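Local coordinates for DNA repair and telomere maintenance protein nbs1 (Schizosaccharomyces pombe, PDB 3I0N) that acts as the adaptor subunit of the MRN complex in DNA double-strand break repair, recognising phosphorylated partner proteins through its FHA and BRCT domains, at residues Phe270-Asn275 with Phe290-Glu295; Cys231-Thr236 with Leu249-Phe254. All coordinates share one frame; numbering follows the deposited sequence.

In the fold
Both contacts belong to the central parallel sheet of the second BRCT repeat, whose four strands run across it in the order 250-253, 230-233, 270-272, 290-292. Contact 2 pairs the first two and contact 1 the last two, so each includes one outermost strand, and their centres are about 10 Å apart. The inner strands join them: Val272 N lies 2.7 Å from Ala232 O, and Phe270 O lies 3.2 Å from Ala232 N, both probable hydrogen bonds. Along the chain, both strands of contact 2 precede those of contact 1. The sheet lies toward one end of the elongated molecule, the contact centres being about 28 Å (contact 1) and 27 Å (contact 2) from the centre of the chain.

Contact 1: residues Phe270-Asn275 with Phe290-Glu295; sequences FVVLNN and FCLTIE
Strands 270-272 and 290-292 run parallel, their axes approaching to 4.7 Å and inclined by 21°, with Val271 opposite Cys291 and Val272 opposite Leu292. Val271 uses both its polar backbone atoms: its N binds Phe290 O, and its O accepts from Leu292 N at 3.0 Å. Leu273 N then donates to Leu292 O at 2.9 Å. On one face, compact Val272 fits between two longer aliphatic chains: CG1, anti to the backbone N, meets Ile294 CD1 at 3.5 Å, while CG2 rests on Leu292 CD1. That same Leu292 methyl reaches Phe270 CD1 at 3.9 Å. On the other face, Val271 CB packs against Cys291 SG. Thr293 is the N-cap of helix 294-297, its hydroxyl capping a backbone N just past the segment. Beyond the strands, the Asn275 amide offers an N-H to a carboxylate: ND2 gives Glu295 OE1 a 2.8 Å hydrogen bond on its syn side, 31° out of the carboxylate plane; the two planes stand 69° apart. With the carboxylate gone, as for an alanine in place of Glu295, the Asn275 amide would probably lose this acceptor and be freer to turn. Strand 290-292 closes the sheet at one side, and 270-272 bonds onward to strand 230-233, while Val272 and Ile294 face Leu244 of helix 238-246.

Contact 2: residues Cys231-Thr236 with Leu249-Phe254; sequences CAMLNT and LRISTF
Phe254, Cys231 and Met233 carry most of this contact, the parallel pairing within a beta-alpha-beta unit of the second BRCT repeat, where helix 238-246 connects strand 230-233 to strand 250-253. The strand axes approach to 4.5 Å and diverge by 38°, a marked twist. Four backbone bonds join them: Cys231 N to Arg250 O, Ser252 N to Cys231 O, Met233 N to Ser252 O and Phe254 N to Met233 O, the last at 2.8 Å. Cys231, small and apolar enough for this buried face, turns its sulfur between its own backbone N and carbonyl carbon (chi1 69°), and SG meets Leu249 CD1 at 4.2 Å and, slightly farther off, Ile251 CG1. Met233 lies on the same face; its flexible thioether lies across Ile251, SD touching CG2 at 3.7 Å, before the chain bends at chi3. Further contacts with Ser240, His241 and Leu244 pack Met233 against helix 238-246. Phe254 serves the other face. Its CB leaves the backbone pointing away from strand 230-233, but CG, set between the backbone N and the carbonyl carbon (chi1 65°), brings the broad ring back toward that strand with an edge to the Ala232 carbonyl carbon; the ring also touches Val271. Ala232 has only a methyl, which lets the ring settle close, with CB 3.5 Å from Phe254 CE2. At the CE1 half of the ring, Leu234 crosses at about a right angle, its CD1 3.6 Å from Phe254 CE1.

Contact 1: residues Phe270-Asn275 with Phe290-Glu295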
loop_
_atom_site.group_PDB
_atom_site.type_symbol
_atom_site.label_atom_id
_atom_site.label_comp_id
_atom_site.label_asym_id
_atom_site.label_seq_id
_atom_site.Cartn_x
_atom_site.Cartn_y
_atom_site.Cartn_z
ATOM N N PHE A 270 -31.444 6.984 5.189
ATOM C CA PHE A 270 -31.445 5.546 4.925
ATOM C C PHE A 270 -30.572 4.799 5.931
ATOM O O PHE A 270 -29.750 5.400 6.623
ATOM C CB PHE A 270 -31.016 5.228 3.480
ATOM C CG PHE A 270 -29.613 5.683 3.122
ATOM C CD1 PHE A 270 -28.518 4.837 3.303
ATOM C CD2 PHE A 270 -29.395 6.936 2.560
ATOM C CE1 PHE A 270 -27.224 5.247 2.956
ATOM C CE2 PHE A 270 -28.102 7.353 2.211
ATOM C CZ PHE A 270 -27.019 6.501 2.409
ATOM N N VAL A 271 -30.753 3.486 5.998
ATOM C CA VAL A 271 -30.036 2.646 6.948
ATOM C C VAL A 271 -29.076 1.739 6.205
ATOM O O VAL A 271 -29.424 1.163 5.175
ATOM C CB VAL A 271 -31.023 1.800 7.819
ATOM C CG1 VAL A 271 -30.290 0.718 8.610
ATOM C CG2 VAL A 271 -31.802 2.698 8.763
ATOM N N VAL A 272 -27.861 1.622 6.733
ATOM C CA VAL A 272 -26.881 0.701 6.188
ATOM C C VAL A 272 -26.736 -0.483 7.131
ATOM O O VAL A 272 -26.337 -0.335 8.291
ATOM C CB VAL A 272 -25.512 1.369 5.921
ATOM C CG1 VAL A 272 -24.512 0.334 5.414
ATOM C CG2 VAL A 272 -25.654 2.492 4.909
ATOM N N LEU A 273 -27.078 -1.656 6.611
ATOM C CA LEU A 273 -27.061 -2.891 7.373
ATOM C C LEU A 273 -25.886 -3.757 6.965
ATOM O O LEU A 273 -25.381 -3.647 5.844
ATOM C CB LEU A 273 -28.360 -3.667 7.143
ATOM C CG LEU A 273 -29.681 -3.064 7.622
ATOM C CD1 LEU A 273 -30.834 -3.896 7.101
ATOM C CD2 LEU A 273 -29.741 -2.962 9.141
ATOM N N ASN A 274 -25.451 -4.615 7.884
ATOM C CA ASN A 274 -24.461 -5.635 7.575
ATOM C C ASN A 274 -25.098 -6.742 6.751
ATOM O O ASN A 274 -26.325 -6.861 6.699
ATOM C CB ASN A 274 -23.867 -6.230 8.851
ATOM C CG ASN A 274 -23.131 -5.208 9.693
ATOM O OD1 ASN A 274 -23.025 -5.365 10.910
ATOM N ND2 ASN A 274 -22.611 -4.161 9.053
ATOM N N ASN A 275 -24.259 -7.561 6.125
ATOM C CA ASN A 275 -24.734 -8.633 5.257
ATOM C C ASN A 275 -25.594 -9.669 5.981
ATOM O O ASN A 275 -26.535 -10.209 5.398
ATOM C CB ASN A 275 -23.559 -9.310 4.548
ATOM C CG ASN A 275 -22.782 -8.356 3.645
ATOM O OD1 ASN A 275 -21.715 -8.706 3.145
ATOM N ND2 ASN A 275 -23.314 -7.150 3.432
ATOM N N PHE A 290 -35.394 3.241 3.936
ATOM C CA PHE A 290 -34.533 2.526 2.995
ATOM C C PHE A 290 -33.363 1.823 3.696
ATOM O O PHE A 290 -32.620 2.442 4.461
ATOM C CB PHE A 290 -34.052 3.506 1.915
ATOM C CG PHE A 290 -33.225 2.880 0.820
ATOM C CD1 PHE A 290 -33.576 1.660 0.257
ATOM C CD2 PHE A 290 -32.109 3.544 0.326
ATOM C CE1 PHE A 290 -32.809 1.091 -0.758
ATOM C CE2 PHE A 290 -31.337 2.988 -0.694
ATOM C CZ PHE A 290 -31.689 1.760 -1.235
ATOM N N CYS A 291 -33.238 0.519 3.450
ATOM C CA CYS A 291 -32.178 -0.303 4.027
ATOM C C CYS A 291 -31.362 -0.982 2.930
ATOM O O CYS A 291 -31.926 -1.572 2.002
ATOM C CB CYS A 291 -32.761 -1.363 4.966
ATOM S SG CYS A 291 -33.607 -0.725 6.430
ATOM N N LEU A 292 -30.038 -0.895 3.040
ATOM C CA LEU A 292 -29.129 -1.554 2.093
ATOM C C LEU A 292 -27.756 -1.902 2.674
ATOM O O LEU A 292 -27.384 -1.441 3.758
ATOM C CB LEU A 292 -28.956 -0.727 0.808
ATOM C CG LEU A 292 -28.667 0.781 0.783
ATOM C CD1 LEU A 292 -27.747 1.277 1.886
ATOM C CD2 LEU A 292 -28.092 1.140 -0.574
ATOM N N THR A 293 -27.004 -2.713 1.936
ATOM C CA THR A 293 -25.654 -3.091 2.336
ATOM C C THR A 293 -24.635 -2.117 1.737
ATOM O O THR A 293 -24.991 -1.288 0.896
ATOM C CB THR A 293 -25.329 -4.545 1.913
ATOM O OG1 THR A 293 -25.415 -4.665 0.490
ATOM C CG2 THR A 293 -26.303 -5.520 2.550
ATOM N N ILE A 294 -23.382 -2.221 2.179
ATOM C CA ILE A 294 -22.273 -1.453 1.601
ATOM C C ILE A 294 -22.083 -1.803 0.127
ATOM O O ILE A 294 -21.834 -0.919 -0.702
ATOM C CB ILE A 294 -20.929 -1.696 2.343
ATOM C CG1 ILE A 294 -21.092 -1.498 3.849
ATOM C CG2 ILE A 294 -19.827 -0.744 1.814
ATOM C CD1 ILE A 294 -21.193 -0.048 4.238
ATOM N N GLU A 295 -22.204 -3.094 -0.179
ATOM C CA GLU A 295 -22.092 -3.597 -1.541
ATOM C C GLU A 295 -23.100 -2.898 -2.444
ATOM O O GLU A 295 -22.746 -2.414 -3.522
ATOM C CB GLU A 295 -22.314 -5.111 -1.586
ATOM C CG GLU A 295 -21.183 -5.941 -0.982
ATOM C CD GLU A 295 -21.136 -5.896 0.549
ATOM O OE1 GLU A 295 -22.212 -5.817 1.191
ATOM O OE2 GLU A 295 -20.012 -5.949 1.106
#

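Contact 2: residues Cys231-Thr236 with Leu249-Phe254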
loop_
_atom_site.group_PDB
_atom_site.type_symbol
_atom_site.label_atom_id
_atom_site.label_comp_id
_atom_site.label_asym_id
_atom_site.label_seq_id
_atom_site.Cartn_x
_atom_site.Cartn_y
_atom_site.Cartn_z
ATOM N N CYS A 231 -27.101 8.749 7.461
ATOM C CA CYS A 231 -27.407 7.329 7.506
ATOM C C CYS A 231 -27.077 6.706 8.857
ATOM O O CYS A 231 -26.214 7.203 9.589
ATOM C CB CYS A 231 -26.675 6.593 6.387
ATOM S SG CYS A 231 -24.902 6.508 6.607
ATOM N N ALA A 232 -27.773 5.617 9.176
ATOM C CA ALA A 232 -27.505 4.853 10.384
ATOM C C ALA A 232 -26.784 3.552 10.038
ATOM O O ALA A 232 -27.086 2.923 9.027
ATOM C CB ALA A 232 -28.794 4.576 11.131
ATOM N N MET A 233 -25.831 3.163 10.885
ATOM C CA MET A 233 -24.983 1.992 10.653
ATOM C C MET A 233 -24.794 1.163 11.917
ATOM O O MET A 233 -24.825 1.695 13.025
ATOM C CB MET A 233 -23.597 2.425 10.189
ATOM C CG MET A 233 -23.542 3.185 8.896
ATOM S SD MET A 233 -21.832 3.286 8.353
ATOM C CE MET A 233 -21.625 1.668 7.606
ATOM N N LEU A 234 -24.554 -0.134 11.738
ATOM C CA LEU A 234 -24.264 -1.033 12.857
ATOM C C LEU A 234 -22.790 -0.910 13.310
ATOM O O LEU A 234 -22.012 -0.148 12.725
ATOM C CB LEU A 234 -24.632 -2.478 12.494
ATOM C CG LEU A 234 -25.299 -3.332 13.580
ATOM C CD1 LEU A 234 -26.802 -3.063 13.663
ATOM C CD2 LEU A 234 -25.051 -4.802 13.324
ATOM N N ASN A 235 -22.425 -1.675 14.340
ATOM C CA ASN A 235 -21.162 -1.505 15.088
ATOM C C ASN A 235 -19.892 -2.087 14.448
ATOM O O ASN A 235 -18.838 -2.137 15.096
ATOM C CB ASN A 235 -21.289 -2.117 16.495
ATOM C CG ASN A 235 -22.707 -2.088 17.031
ATOM O OD1 ASN A 235 -23.291 -3.131 17.319
ATOM N ND2 ASN A 235 -23.263 -0.895 17.172
ATOM N N THR A 236 -19.988 -2.530 13.197
ATOM C CA THR A 236 -18.891 -3.270 12.571
ATOM C C THR A 236 -18.233 -2.490 11.438
ATOM O O THR A 236 -18.904 -1.794 10.672
ATOM C CB THR A 236 -19.349 -4.687 12.085
ATOM O OG1 THR A 236 -20.033 -5.364 13.150
ATOM C CG2 THR A 236 -18.159 -5.549 11.635
ATOM N N LEU A 249 -21.333 11.373 3.794
ATOM C CA LEU A 249 -22.459 11.017 4.666
ATOM C C LEU A 249 -22.180 11.324 6.133
ATOM O O LEU A 249 -21.069 11.119 6.620
ATOM C CB LEU A 249 -22.826 9.533 4.516
ATOM C CG LEU A 249 -23.310 9.060 3.142
ATOM C CD1 LEU A 249 -23.155 7.552 2.986
ATOM C CD2 LEU A 249 -24.747 9.480 2.902
ATOM N N ARG A 250 -23.199 11.825 6.824
ATOM C CA ARG A 250 -23.178 11.926 8.281
ATOM C C ARG A 250 -23.673 10.594 8.834
ATOM O O ARG A 250 -24.744 10.124 8.449
ATOM C CB ARG A 250 -24.060 13.082 8.767
ATOM C CG ARG A 250 -23.773 14.434 8.085
ATOM C CD ARG A 250 -22.552 15.159 8.665
ATOM N NE ARG A 250 -21.766 15.828 7.623
ATOM C CZ ARG A 250 -20.603 15.377 7.148
ATOM N NH1 ARG A 250 -20.069 14.262 7.631
ATOM N NH2 ARG A 250 -19.962 16.048 6.194
ATOM N N ILE A 251 -22.884 9.992 9.722
ATOM C CA ILE A 251 -23.137 8.634 10.208
ATOM C C ILE A 251 -23.603 8.574 11.658
ATOM O O ILE A 251 -22.986 9.170 12.539
ATOM C CB ILE A 251 -21.867 7.755 10.088
ATOM C CG1 ILE A 251 -21.327 7.784 8.663
ATOM C CG2 ILE A 251 -22.149 6.311 10.536
ATOM C CD1 ILE A 251 -19.885 7.368 8.567
ATOM N N SER A 252 -24.690 7.839 11.888
ATOM C CA SER A 252 -25.107 7.432 13.228
ATOM C C SER A 252 -24.793 5.955 13.396
ATOM O O SER A 252 -24.939 5.178 12.454
ATOM C CB SER A 252 -26.607 7.650 13.419
ATOM O OG SER A 252 -26.945 9.019 13.316
ATOM N N THR A 253 -24.362 5.557 14.587
ATOM C CA THR A 253 -24.142 4.137 14.848
ATOM C C THR A 253 -25.155 3.591 15.848
ATOM O O THR A 253 -25.538 4.285 16.787
ATOM C CB THR A 253 -22.703 3.836 15.315
ATOM O OG1 THR A 253 -22.373 4.663 16.435
ATOM C CG2 THR A 253 -21.714 4.092 14.188
ATOM N N PHE A 254 -25.590 2.353 15.633
ATOM C CA PHE A 254 -26.534 1.697 16.537
ATOM C C PHE A 254 -26.229 0.206 16.725
ATOM O O PHE A 254 -25.741 -0.455 15.809
ATOM C CB PHE A 254 -27.983 1.931 16.081
ATOM C CG PHE A 254 -28.324 1.305 14.756
ATOM C CD1 PHE A 254 -28.997 0.090 14.703
ATOM C CD2 PHE A 254 -27.999 1.936 13.564
ATOM C CE1 PHE A 254 -29.328 -0.496 13.482
ATOM C CE2 PHE A 254 -28.319 1.354 12.335
ATOM C CZ PHE A 254 -28.986 0.139 12.295
#